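Local coordinates for protein FAD-dependent pyridine nucleotide-disulphide oxidoreductase (Desulfovibrio vulgaris, PDB 3IWA) that is probably an NAD(P)H-dependent flavoprotein oxidoreductase, passing electrons from a reduced pyridine nucleotide through FAD to an acceptor that is not established, at residues Lys161-Gly166 with Arg243-Asp248; Val189-Gln194 with Gly222-Arg227; His152-Gly157 with Asp180-Asp185; Met174-Ala179 with Lys343-Ser348. All blocks are in the same frame, centred on the assembly; numbering follows the deposited sequence.

Contact 1. Residues Lys161-Gly166 with Arg243-Asp248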
loop_
_atom_site.group_PDB
_atom_site.type_symbol
_atom_site.label_atom_id
_atom_site.label_comp_id
_atom_site.label_asym_id
_atom_site.label_seq_id
_atom_site.Cartn_x
_atom_site.Cartn_y
_atom_site.Cartn_z
ATOM N N LYS A 161 4.939 21.164 34.210
ATOM C CA LYS A 161 5.226 19.739 34.109
ATOM C C LYS A 161 4.007 18.888 33.764
ATOM O O LYS A 161 2.951 18.989 34.401
ATOM C CB LYS A 161 5.902 19.247 35.381
ATOM C CG LYS A 161 7.288 19.877 35.619
ATOM C CD LYS A 161 8.255 18.941 36.338
ATOM C CE LYS A 161 9.667 19.528 36.375
ATOM N NZ LYS A 161 10.052 20.014 37.723
ATOM N N ALA A 162 4.185 18.058 32.731
ATOM C CA ALA A 162 3.186 17.090 32.285
ATOM C C ALA A 162 3.693 15.668 32.506
ATOM O O ALA A 162 4.799 15.335 32.099
ATOM C CB ALA A 162 2.842 17.296 30.823
ATOM N N VAL A 163 2.873 14.845 33.156
ATOM C CA VAL A 163 3.113 13.417 33.180
ATOM C C VAL A 163 2.020 12.679 32.378
ATOM O O VAL A 163 0.833 12.884 32.610
ATOM C CB VAL A 163 3.167 12.895 34.621
ATOM C CG1 VAL A 163 3.087 11.337 34.640
ATOM C CG2 VAL A 163 4.437 13.463 35.299
ATOM N N ILE A 164 2.432 11.850 31.421
ATOM C CA ILE A 164 1.493 11.079 30.612
ATOM C C ILE A 164 1.466 9.673 31.162
ATOM O O ILE A 164 2.478 9.006 31.208
ATOM C CB ILE A 164 1.884 11.089 29.094
ATOM C CG1 ILE A 164 1.551 12.445 28.438
ATOM C CG2 ILE A 164 1.112 10.023 28.334
ATOM C CD1 ILE A 164 2.687 13.234 27.959
ATOM N N VAL A 165 0.302 9.236 31.613
ATOM C CA VAL A 165 0.098 7.886 32.112
ATOM C C VAL A 165 -0.434 7.003 30.973
ATOM O O VAL A 165 -1.632 7.085 30.609
ATOM C CB VAL A 165 -0.907 7.845 33.281
ATOM C CG1 VAL A 165 -1.036 6.372 33.805
ATOM C CG2 VAL A 165 -0.494 8.838 34.401
ATOM N N GLY A 166 0.468 6.184 30.425
ATOM C CA GLY A 166 0.215 5.374 29.245
ATOM C C GLY A 166 1.098 5.751 28.059
ATOM O O GLY A 166 1.096 6.891 27.634
ATOM N N ARG A 243 9.298 6.223 42.114
ATOM C CA ARG A 243 9.712 7.613 42.267
ATOM C C ARG A 243 8.543 8.550 42.513
ATOM O O ARG A 243 7.377 8.139 42.504
ATOM C CB ARG A 243 10.531 8.083 41.048
ATOM C CG ARG A 243 9.699 8.520 39.814
ATOM C CD ARG A 243 10.436 8.307 38.471
ATOM N NE ARG A 243 10.688 6.881 38.224
ATOM C CZ ARG A 243 11.882 6.324 37.993
ATOM N NH1 ARG A 243 11.965 5.022 37.790
ATOM N NH2 ARG A 243 12.995 7.044 37.932
ATOM N N THR A 244 8.890 9.815 42.734
ATOM C CA THR A 244 7.935 10.913 42.829
ATOM C C THR A 244 8.220 11.888 41.682
ATOM O O THR A 244 9.366 12.298 41.486
ATOM C CB THR A 244 8.043 11.656 44.190
ATOM O OG1 THR A 244 7.637 10.775 45.245
ATOM C CG2 THR A 244 7.156 12.927 44.217
ATOM N N LEU A 245 7.178 12.224 40.911
ATOM C CA LEU A 245 7.297 13.161 39.791
ATOM C C LEU A 245 6.408 14.350 40.074
ATOM O O LEU A 245 5.259 14.203 40.485
ATOM C CB LEU A 245 6.843 12.509 38.476
ATOM C CG LEU A 245 7.605 11.280 37.974
ATOM C CD1 LEU A 245 6.751 10.446 37.054
ATOM C CD2 LEU A 245 8.907 11.687 37.292
ATOM N N ASP A 246 6.941 15.534 39.863
ATOM C CA ASP A 246 6.110 16.732 39.903
ATOM C C ASP A 246 5.303 16.824 38.596
ATOM O O ASP A 246 5.871 16.705 37.506
ATOM C CB ASP A 246 6.968 18.006 40.070
ATOM C CG ASP A 246 7.678 18.097 41.433
ATOM O OD1 ASP A 246 7.023 17.955 42.489
ATOM O OD2 ASP A 246 8.896 18.368 41.427
ATOM N N ALA A 247 4.001 17.047 38.718
ATOM C CA ALA A 247 3.154 17.309 37.569
ATOM C C ALA A 247 2.024 18.248 37.928
ATOM O O ALA A 247 1.279 17.969 38.846
ATOM C CB ALA A 247 2.561 16.013 37.030
ATOM N N ASP A 248 1.881 19.338 37.177
ATOM C CA ASP A 248 0.676 20.160 37.249
ATOM C C ASP A 248 -0.348 19.760 36.181
ATOM O O ASP A 248 -1.474 20.229 36.186
ATOM C CB ASP A 248 1.001 21.672 37.182
ATOM C CG ASP A 248 2.001 22.026 36.084
ATOM O OD1 ASP A 248 1.624 22.647 35.064
ATOM O OD2 ASP A 248 3.182 21.708 36.243
#
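Leu245 opens the contact by laying CB and CD1 against Val163, the two side chains crossing at about a right angle, with Leu245 CB 4.1 Å from Val163 CG2. Val163 presents that methyl because CG1 is turned anti to the backbone N (chi1 167°), which swings CG2 beside the N.

At Asp246 it is mainly the backbone that meets Lys161: Asp246 O lies alongside the aliphatic chain, 3.3 Å from Lys161 CB and 3.5 Å from Lys161 CD. The charged ends approach as well, Lys161 NZ to Asp246 OD2 4.2 Å, too long for a salt bridge but probably mildly attractive.

Residues 244-246 form the last strand of a three-stranded antiparallel sheet that covers one face of the parallel sheet of the second Rossmann-type domain, probably that for the pyridine nucleotide, and the chain then drops into strand 249-252, which pairs with 161-165. Ala247 lies on this descent; its CB touches Val163 CG2 at 3.6 Å, and its CA lies 3.6 Å from Lys161 O in a bent CA-H...O contact.

Asp248 makes the polar link. Asp248 N donates a weak bond to Lys161 O (3.0 Å), and Asp248 OD2 accepts from Lys161 N at 2.7 Å on its syn side, 24° out of the carboxylate plane. Since Asp248 OD1 takes the N-H of Ser160, the carboxylate receives two successive backbone amides at the start of strand 161-165.

Contact 2. Residues Val189-Gln194 with Gly222-Arg227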
loop_
_atom_site.group_PDB
_atom_site.type_symbol
_atom_site.label_atom_id
_atom_site.label_comp_id
_atom_site.label_asym_id
_atom_site.label_seq_id
_atom_site.Cartn_x
_atom_site.Cartn_y
_atom_site.Cartn_z
ATOM N N VAL A 189 4.911 7.566 31.598
ATOM C CA VAL A 189 5.001 6.464 32.531
ATOM C C VAL A 189 4.098 5.322 32.052
ATOM O O VAL A 189 2.908 5.478 31.922
ATOM C CB VAL A 189 4.589 6.908 33.984
ATOM C CG1 VAL A 189 4.553 5.694 34.941
ATOM C CG2 VAL A 189 5.527 8.028 34.499
ATOM N N GLU A 190 4.699 4.161 31.830
ATOM C CA GLU A 190 4.026 3.010 31.264
ATOM C C GLU A 190 4.226 1.792 32.175
ATOM O O GLU A 190 5.332 1.438 32.556
ATOM C CB GLU A 190 4.555 2.766 29.849
ATOM C CG GLU A 190 4.139 1.443 29.195
ATOM C CD GLU A 190 2.656 1.282 29.046
ATOM O OE1 GLU A 190 2.045 2.169 28.430
ATOM O OE2 GLU A 190 2.099 0.271 29.532
ATOM N N LEU A 191 3.121 1.158 32.484
ATOM C CA LEU A 191 3.086 -0.040 33.273
ATOM C C LEU A 191 3.772 -1.240 32.569
ATOM O O LEU A 191 4.579 -1.940 33.177
ATOM C CB LEU A 191 1.629 -0.322 33.618
ATOM C CG LEU A 191 1.304 -1.578 34.424
ATOM C CD1 LEU A 191 1.757 -1.412 35.868
ATOM C CD2 LEU A 191 -0.212 -1.877 34.334
ATOM N N ALA A 192 3.478 -1.461 31.293
ATOM C CA ALA A 192 4.085 -2.576 30.543
ATOM C C ALA A 192 5.590 -2.349 30.397
ATOM O O ALA A 192 6.076 -1.212 30.489
ATOM C CB ALA A 192 3.415 -2.740 29.173
ATOM N N ASP A 193 6.337 -3.418 30.154
ATOM C CA ASP A 193 7.798 -3.303 30.001
ATOM C C ASP A 193 8.246 -2.620 28.707
ATOM O O ASP A 193 9.442 -2.603 28.398
ATOM C CB ASP A 193 8.458 -4.679 30.102
ATOM C CG ASP A 193 8.094 -5.616 28.923
ATOM O OD1 ASP A 193 7.576 -5.137 27.882
ATOM O OD2 ASP A 193 8.341 -6.851 29.036
ATOM N N GLN A 194 7.294 -2.112 27.929
ATOM C CA GLN A 194 7.623 -1.385 26.733
ATOM C C GLN A 194 6.556 -0.335 26.476
ATOM O O GLN A 194 5.427 -0.504 26.891
ATOM C CB GLN A 194 7.714 -2.353 25.536
ATOM C CG GLN A 194 6.431 -3.161 25.272
ATOM C CD GLN A 194 6.398 -3.815 23.894
ATOM O OE1 GLN A 194 6.756 -4.977 23.750
ATOM N NE2 GLN A 194 6.007 -3.048 22.870
ATOM N N GLY A 222 7.745 -0.476 32.912
ATOM C CA GLY A 222 7.634 -1.314 34.074
ATOM C C GLY A 222 7.382 -0.527 35.355
ATOM O O GLY A 222 7.876 -0.906 36.415
ATOM N N GLU A 223 6.574 0.537 35.263
ATOM C CA GLU A 223 6.374 1.470 36.366
ATOM C C GLU A 223 4.904 1.793 36.587
ATOM O O GLU A 223 4.190 2.167 35.658
ATOM C CB GLU A 223 7.166 2.733 36.096
ATOM C CG GLU A 223 7.250 3.649 37.312
ATOM C CD GLU A 223 8.444 4.553 37.318
ATOM O OE1 GLU A 223 9.486 4.219 36.727
ATOM O OE2 GLU A 223 8.344 5.607 37.974
ATOM N N LYS A 224 4.464 1.629 37.837
ATOM C CA LYS A 224 3.049 1.688 38.205
ATOM C C LYS A 224 2.724 2.979 38.948
ATOM O O LYS A 224 3.517 3.429 39.774
ATOM C CB LYS A 224 2.667 0.491 39.096
ATOM C CG LYS A 224 1.209 0.531 39.597
ATOM C CD LYS A 224 0.783 -0.714 40.411
ATOM C CE LYS A 224 -0.732 -1.002 40.265
ATOM N NZ LYS A 224 -1.175 -2.377 40.723
ATOM N N VAL A 225 1.542 3.538 38.683
ATOM C CA VAL A 225 1.088 4.735 39.369
ATOM C C VAL A 225 0.458 4.265 40.683
ATOM O O VAL A 225 -0.453 3.427 40.692
ATOM C CB VAL A 225 0.070 5.588 38.530
ATOM C CG1 VAL A 225 -0.545 6.665 39.397
ATOM C CG2 VAL A 225 0.721 6.216 37.324
ATOM N N VAL A 226 0.963 4.811 41.784
ATOM C CA VAL A 226 0.507 4.433 43.122
ATOM C C VAL A 226 -0.495 5.422 43.708
ATOM O O VAL A 226 -1.467 5.009 44.345
ATOM C CB VAL A 226 1.704 4.208 44.072
ATOM C CG1 VAL A 226 1.313 4.471 45.504
ATOM C CG2 VAL A 226 2.225 2.759 43.917
ATOM N N ARG A 227 -0.260 6.711 43.507
ATOM C CA ARG A 227 -1.244 7.718 43.831
ATOM C C ARG A 227 -0.847 9.075 43.208
ATOM O O ARG A 227 0.303 9.282 42.828
ATOM C CB ARG A 227 -1.420 7.843 45.357
ATOM C CG ARG A 227 -0.288 8.582 46.053
ATOM C CD ARG A 227 -0.529 8.838 47.568
ATOM N NE ARG A 227 0.788 9.085 48.139
ATOM C CZ ARG A 227 1.672 8.131 48.402
ATOM N NH1 ARG A 227 1.366 6.861 48.237
ATOM N NH2 ARG A 227 2.863 8.454 48.861
#
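At the probable nucleotide-binding edge of the Rossmann fold, where the chain leaves strand 185-189, the backbone of Glu190-Ala192 is bonded to Gly222 and Glu223, the link from the outermost parallel strand, 218-220, into the antiparallel sheet. Two hydrogen bonds join them. Gly222 N donates almost straight (177°) to Ala192 O at 3.0 Å, although it approaches from 55° above the carbonyl plane. Glu223 N reaches Glu190 O at 3.1 Å. Two CA-H...O contacts add to these: between the bonds Gly222 CA meets Leu191 O at 3.2 Å, and beyond the second Leu191 CA meets Glu223 O at 3.4 Å. Gly222 has positive phi, a conformation that suits glycine.

Side chains flank this backbone core. Val189 CG1 packs 3.6 Å from Glu223 O and also touches Glu223 CB and CG. The extended Glu223 carries its carboxylate to Thr240 and Arg243, the latter through a salt bridge. Leu191, with CG anti to the backbone N (chi1 178°), runs alongside Lys224 in the same direction, and Leu191 CD1 rests 3.9 Å from Lys224 CB.

Glu190 points away from Gly222-Arg227. Its OE2 uses the anti lone pair to accept from Ala192 N at 2.8 Å, while OE1 takes the amide of Gly167, which fixes the carboxylate beside the glycine-rich turn. An acidic residue just after the second strand of the beta-alpha-beta unit, close to a GxGxxG-like turn, is characteristic of Rossmann dinucleotide-binding sites, where it commonly holds the adenosine ribose; Glu190 is consistent with that role.

Contact 3. Residues His152-Gly157 with Asp180-Asp185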
loop_
_atom_site.group_PDB
_atom_site.type_symbol
_atom_site.label_atom_id
_atom_site.label_comp_id
_atom_site.label_asym_id
_atom_site.label_seq_id
_atom_site.Cartn_x
_atom_site.Cartn_y
_atom_site.Cartn_z
ATOM N N HIS A 152 -4.777 22.429 22.059
ATOM C CA HIS A 152 -5.125 23.812 21.678
ATOM C C HIS A 152 -5.805 24.606 22.807
ATOM O O HIS A 152 -6.052 25.800 22.651
ATOM C CB HIS A 152 -5.962 23.840 20.371
ATOM C CG HIS A 152 -5.190 23.414 19.151
ATOM N ND1 HIS A 152 -4.739 22.121 18.971
ATOM C CD2 HIS A 152 -4.773 24.106 18.061
ATOM C CE1 HIS A 152 -4.085 22.031 17.822
ATOM N NE2 HIS A 152 -4.088 23.223 17.250
ATOM N N ALA A 153 -6.082 23.966 23.942
ATOM C CA ALA A 153 -6.628 24.679 25.125
ATOM C C ALA A 153 -5.511 25.202 26.038
ATOM O O ALA A 153 -5.724 26.096 26.865
ATOM C CB ALA A 153 -7.577 23.774 25.912
ATOM N N ILE A 154 -4.329 24.604 25.893
ATOM C CA ILE A 154 -3.109 25.083 26.550
ATOM C C ILE A 154 -2.525 26.248 25.731
ATOM O O ILE A 154 -2.676 26.314 24.492
ATOM C CB ILE A 154 -2.038 23.954 26.680
ATOM C CG1 ILE A 154 -2.542 22.839 27.601
ATOM C CG2 ILE A 154 -0.685 24.511 27.169
ATOM C CD1 ILE A 154 -1.946 21.498 27.296
ATOM N N SER A 155 -1.871 27.156 26.443
ATOM C CA SER A 155 -1.147 28.273 25.836
ATOM C C SER A 155 0.149 28.505 26.615
ATOM O O SER A 155 0.368 27.909 27.685
ATOM C CB SER A 155 -2.015 29.546 25.798
ATOM O OG SER A 155 -2.413 29.968 27.095
ATOM N N ALA A 156 0.995 29.363 26.048
ATOM C CA ALA A 156 2.339 29.652 26.560
ATOM C C ALA A 156 2.336 29.923 28.070
ATOM O O ALA A 156 1.535 30.722 28.559
ATOM C CB ALA A 156 2.947 30.864 25.778
ATOM N N GLY A 157 3.205 29.222 28.797
ATOM C CA GLY A 157 3.448 29.493 30.210
ATOM C C GLY A 157 2.414 28.955 31.185
ATOM O O GLY A 157 2.508 29.226 32.383
ATOM N N ASP A 180 6.745 19.595 21.944
ATOM C CA ASP A 180 7.120 20.267 20.689
ATOM C C ASP A 180 6.375 21.571 20.396
ATOM O O ASP A 180 6.970 22.513 19.899
ATOM C CB ASP A 180 6.953 19.304 19.506
ATOM C CG ASP A 180 8.127 19.338 18.561
ATOM O OD1 ASP A 180 9.280 19.439 19.042
ATOM O OD2 ASP A 180 7.898 19.258 17.339
ATOM N N MET A 181 5.071 21.613 20.657
ATOM C CA MET A 181 4.292 22.833 20.439
ATOM C C MET A 181 4.571 23.811 21.554
ATOM O O MET A 181 4.586 25.012 21.323
ATOM C CB MET A 181 2.773 22.588 20.451
ATOM C CG MET A 181 2.163 21.812 19.269
ATOM S SD MET A 181 0.532 21.107 19.734
ATOM C CE MET A 181 -0.529 22.546 19.854
ATOM N N TRP A 182 4.752 23.312 22.771
ATOM C CA TRP A 182 4.746 24.195 23.921
ATOM C C TRP A 182 5.971 24.150 24.812
ATOM O O TRP A 182 6.018 24.895 25.793
ATOM C CB TRP A 182 3.528 23.899 24.780
ATOM C CG TRP A 182 2.240 24.078 24.088
ATOM C CD1 TRP A 182 1.276 23.133 23.907
ATOM C CD2 TRP A 182 1.750 25.277 23.482
ATOM N NE1 TRP A 182 0.209 23.669 23.229
ATOM C CE2 TRP A 182 0.475 24.984 22.954
ATOM C CE3 TRP A 182 2.265 26.570 23.330
ATOM C CZ2 TRP A 182 -0.291 25.931 22.282
ATOM C CZ3 TRP A 182 1.500 27.515 22.671
ATOM C CH2 TRP A 182 0.236 27.191 22.154
ATOM N N GLY A 183 6.957 23.306 24.499
ATOM C CA GLY A 183 8.142 23.176 25.372
ATOM C C GLY A 183 7.878 22.730 26.822
ATOM O O GLY A 183 8.640 23.040 27.748
ATOM N N ILE A 184 6.805 21.978 27.012
ATOM C CA ILE A 184 6.437 21.460 28.314
ATOM C C ILE A 184 7.359 20.304 28.660
ATOM O O ILE A 184 7.593 19.423 27.836
ATOM C CB ILE A 184 4.960 20.998 28.307
ATOM C CG1 ILE A 184 4.032 22.204 28.096
ATOM C CG2 ILE A 184 4.620 20.319 29.592
ATOM C CD1 ILE A 184 2.570 21.847 27.778
ATOM N N ASP A 185 7.889 20.321 29.875
ATOM C CA ASP A 185 8.610 19.178 30.455
ATOM C C ASP A 185 7.701 17.949 30.598
ATOM O O ASP A 185 6.741 17.945 31.376
ATOM C CB ASP A 185 9.191 19.571 31.817
ATOM C CG ASP A 185 10.170 18.522 32.378
ATOM O OD1 ASP A 185 9.970 17.298 32.181
ATOM O OD2 ASP A 185 11.137 18.937 33.032
#
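CH-pi contacts to Trp182 dominate the meeting of the loop after helix 144-153 with the end of helix 169-182. Ile154 CG2 sits over the five-membered ring of Trp182, 4.1 Å from its centroid, and Ser155 CA lies over the six-membered ring at 4.2 Å, both on the same face. Met181 CB, from within the same helix, lies over the opposite face, so each face is touched. Ile154 can offer CG2 because this methyl is anti to its backbone N, CG1 taking the place beside the N (chi1 -65°).

Other packing extends the patch. Ile154 O makes a close carbonyl-to-ring approach, 3.3 Å from Trp182 CZ2. Ile154 CG2 has a further apolar contact with Ile184 CD1 at 4.3 Å, beyond the turn made by Gly183, whose phi is positive. Separately, Met181 CE lies over one face of the His152 ring, offset toward the rim and 4.1 Å from His152 CE1.

Polar bonds lie just outside: Trp182 NE1 donates to Gln151 O, and His152 ND1 is bonded to Glu148 O. Across these two segments the contact is therefore dispersion, while the NE1 bond to helix 144-153 orients the indole and, with a contact on each face, probably limits its rotation.

Contact 4. Residues Met174-Ala179 with Lys343-Ser348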
loop_
_atom_site.group_PDB
_atom_site.type_symbol
_atom_site.label_atom_id
_atom_site.label_comp_id
_atom_site.label_asym_id
_atom_site.label_seq_id
_atom_site.Cartn_x
_atom_site.Cartn_y
_atom_site.Cartn_z
ATOM N N MET A 174 0.527 12.749 22.481
ATOM C CA MET A 174 0.434 13.849 23.441
ATOM C C MET A 174 1.843 14.218 23.930
ATOM O O MET A 174 2.160 15.394 24.034
ATOM C CB MET A 174 -0.468 13.504 24.637
ATOM C CG MET A 174 -1.977 13.538 24.365
ATOM S SD MET A 174 -2.717 15.175 24.228
ATOM C CE MET A 174 -1.468 16.219 24.955
ATOM N N ALA A 175 2.678 13.220 24.213
ATOM C CA ALA A 175 4.057 13.503 24.673
ATOM C C ALA A 175 4.741 14.478 23.728
ATOM O O ALA A 175 5.299 15.495 24.141
ATOM C CB ALA A 175 4.881 12.224 24.769
ATOM N N VAL A 176 4.680 14.116 22.447
ATOM C CA VAL A 176 5.324 14.841 21.364
ATOM C C VAL A 176 4.723 16.243 21.218
ATOM O O VAL A 176 5.446 17.206 21.183
ATOM C CB VAL A 176 5.192 14.053 20.038
ATOM C CG1 VAL A 176 5.617 14.905 18.840
ATOM C CG2 VAL A 176 6.006 12.757 20.106
ATOM N N SER A 177 3.404 16.351 21.183
ATOM C CA SER A 177 2.748 17.647 21.060
ATOM C C SER A 177 3.092 18.609 22.177
ATOM O O SER A 177 3.379 19.776 21.919
ATOM C CB SER A 177 1.241 17.489 21.062
ATOM O OG SER A 177 0.800 16.959 19.832
ATOM N N LEU A 178 3.010 18.130 23.412
ATOM C CA LEU A 178 3.272 18.977 24.565
ATOM C C LEU A 178 4.719 19.451 24.539
ATOM O O LEU A 178 4.967 20.634 24.714
ATOM C CB LEU A 178 2.940 18.279 25.895
ATOM C CG LEU A 178 1.482 17.833 26.111
ATOM C CD1 LEU A 178 1.275 17.148 27.454
ATOM C CD2 LEU A 178 0.533 19.008 25.979
ATOM N N ALA A 179 5.669 18.552 24.304
ATOM C CA ALA A 179 7.077 18.962 24.283
ATOM C C ALA A 179 7.395 19.844 23.076
ATOM O O ALA A 179 8.189 20.771 23.175
ATOM C CB ALA A 179 8.004 17.755 24.329
ATOM N N LYS A 343 3.506 9.689 14.194
ATOM C CA LYS A 343 4.636 10.530 13.872
ATOM C C LYS A 343 5.253 11.023 15.189
ATOM O O LYS A 343 4.545 11.542 16.065
ATOM C CB LYS A 343 4.183 11.683 12.979
ATOM C CG LYS A 343 5.225 12.796 12.759
ATOM C CD LYS A 343 6.043 12.641 11.472
ATOM C CE LYS A 343 7.285 13.567 11.480
ATOM N NZ LYS A 343 8.234 13.278 12.615
ATOM N N LEU A 344 6.562 10.796 15.327
ATOM C CA LEU A 344 7.326 11.186 16.520
ATOM C C LEU A 344 8.218 12.383 16.146
ATOM O O LEU A 344 7.932 13.091 15.192
ATOM C CB LEU A 344 8.115 9.993 17.116
ATOM C CG LEU A 344 7.313 8.735 17.471
ATOM C CD1 LEU A 344 8.218 7.612 17.882
ATOM C CD2 LEU A 344 6.331 9.034 18.559
ATOM N N PHE A 345 9.275 12.651 16.891
ATOM C CA PHE A 345 10.043 13.871 16.633
ATOM C C PHE A 345 10.711 13.801 15.276
ATOM O O PHE A 345 10.492 14.658 14.439
ATOM C CB PHE A 345 11.039 14.129 17.748
ATOM C CG PHE A 345 10.380 14.556 19.017
ATOM C CD1 PHE A 345 10.070 15.884 19.229
ATOM C CD2 PHE A 345 10.021 13.623 19.970
ATOM C CE1 PHE A 345 9.431 16.294 20.405
ATOM C CE2 PHE A 345 9.389 14.002 21.146
ATOM C CZ PHE A 345 9.093 15.348 21.372
ATOM N N GLU A 346 11.486 12.753 15.051
ATOM C CA GLU A 346 12.193 12.562 13.777
ATOM C C GLU A 346 11.709 11.314 13.019
ATOM O O GLU A 346 11.559 11.347 11.806
ATOM C CB GLU A 346 13.707 12.496 14.020
ATOM C CG GLU A 346 14.289 13.765 14.675
ATOM C CD GLU A 346 15.392 13.440 15.673
ATOM O OE1 GLU A 346 16.281 12.623 15.316
ATOM O OE2 GLU A 346 15.374 13.986 16.804
ATOM N N GLY A 347 11.439 10.225 13.715
ATOM C CA GLY A 347 10.943 9.033 13.035
ATOM C C GLY A 347 9.434 8.954 13.009
ATOM O O GLY A 347 8.753 9.735 13.656
ATOM N N SER A 348 8.943 7.992 12.236
ATOM C CA SER A 348 7.555 7.605 12.187
ATOM C C SER A 348 7.499 6.127 12.393
ATOM O O SER A 348 8.387 5.430 11.970
ATOM C CB SER A 348 6.970 7.914 10.832
ATOM O OG SER A 348 6.775 9.308 10.711
#
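Val176 and Phe345 approach from opposite directions where two domains meet: helix 169-182, the helix after the glycine-rich turn of the second Rossmann-type domain (probably that for the pyridine nucleotide), faces the tight turn between strands 340-343 and 348-353 of the dimerisation domain.

The contact across the boundary is apolar. Val176 CG1 stands 4.3 Å above the plane of the Phe345 ring, over its centre, while Val176 CG2 touches Phe345 CE2 at 3.8 Å. With CG1 anti to its backbone N (chi1 169°), Val176 turns CG2 out beside the N, where it also reaches Leu344 CD2 at 4.0 Å, crossing that side chain at about a right angle. One helical turn on, Ala179 CB meets the ring differently, in its plane at the edge, 4.0 Å from Phe345 CZ.

Polar interactions shape the turn itself. Leu344 N donates to Gly347 O at 3.0 Å, and Asp211 of helix 202-214 accepts the backbone amides of Phe345, Glu346 and Gly347, so the segment is gripped by a second helix of the same Rossmann-type domain. Lys343 folds back over the turn, its NZ donating to Leu344 O at 2.6 Å from 38° above the carbonyl plane.

How the contacts relate
Contacts 1, 2 and 3 lie within the second Rossmann-type domain, probably that for the pyridine nucleotide, and contact 4 joins it to the dimerisation domain. Contacts 1 and 2, centres 12 Å apart, share the parallel sheet and its antiparallel cover, and the Arg243-Glu223 salt bridge connects them. Contacts 3 and 4, centres 13 Å apart, both use helix 169-182, at its end and middle respectively. Contacts 2 and 4, centres about 20 Å apart, do not touch. Along the chain contacts 1, 3 and 4 interleave, contact 2 is nested within contact 1, and contact 3 closes before contact 2 opens. One beta-alpha-beta unit thereby connects the cover, the probable nucleotide-binding edge and the neighbouring domain.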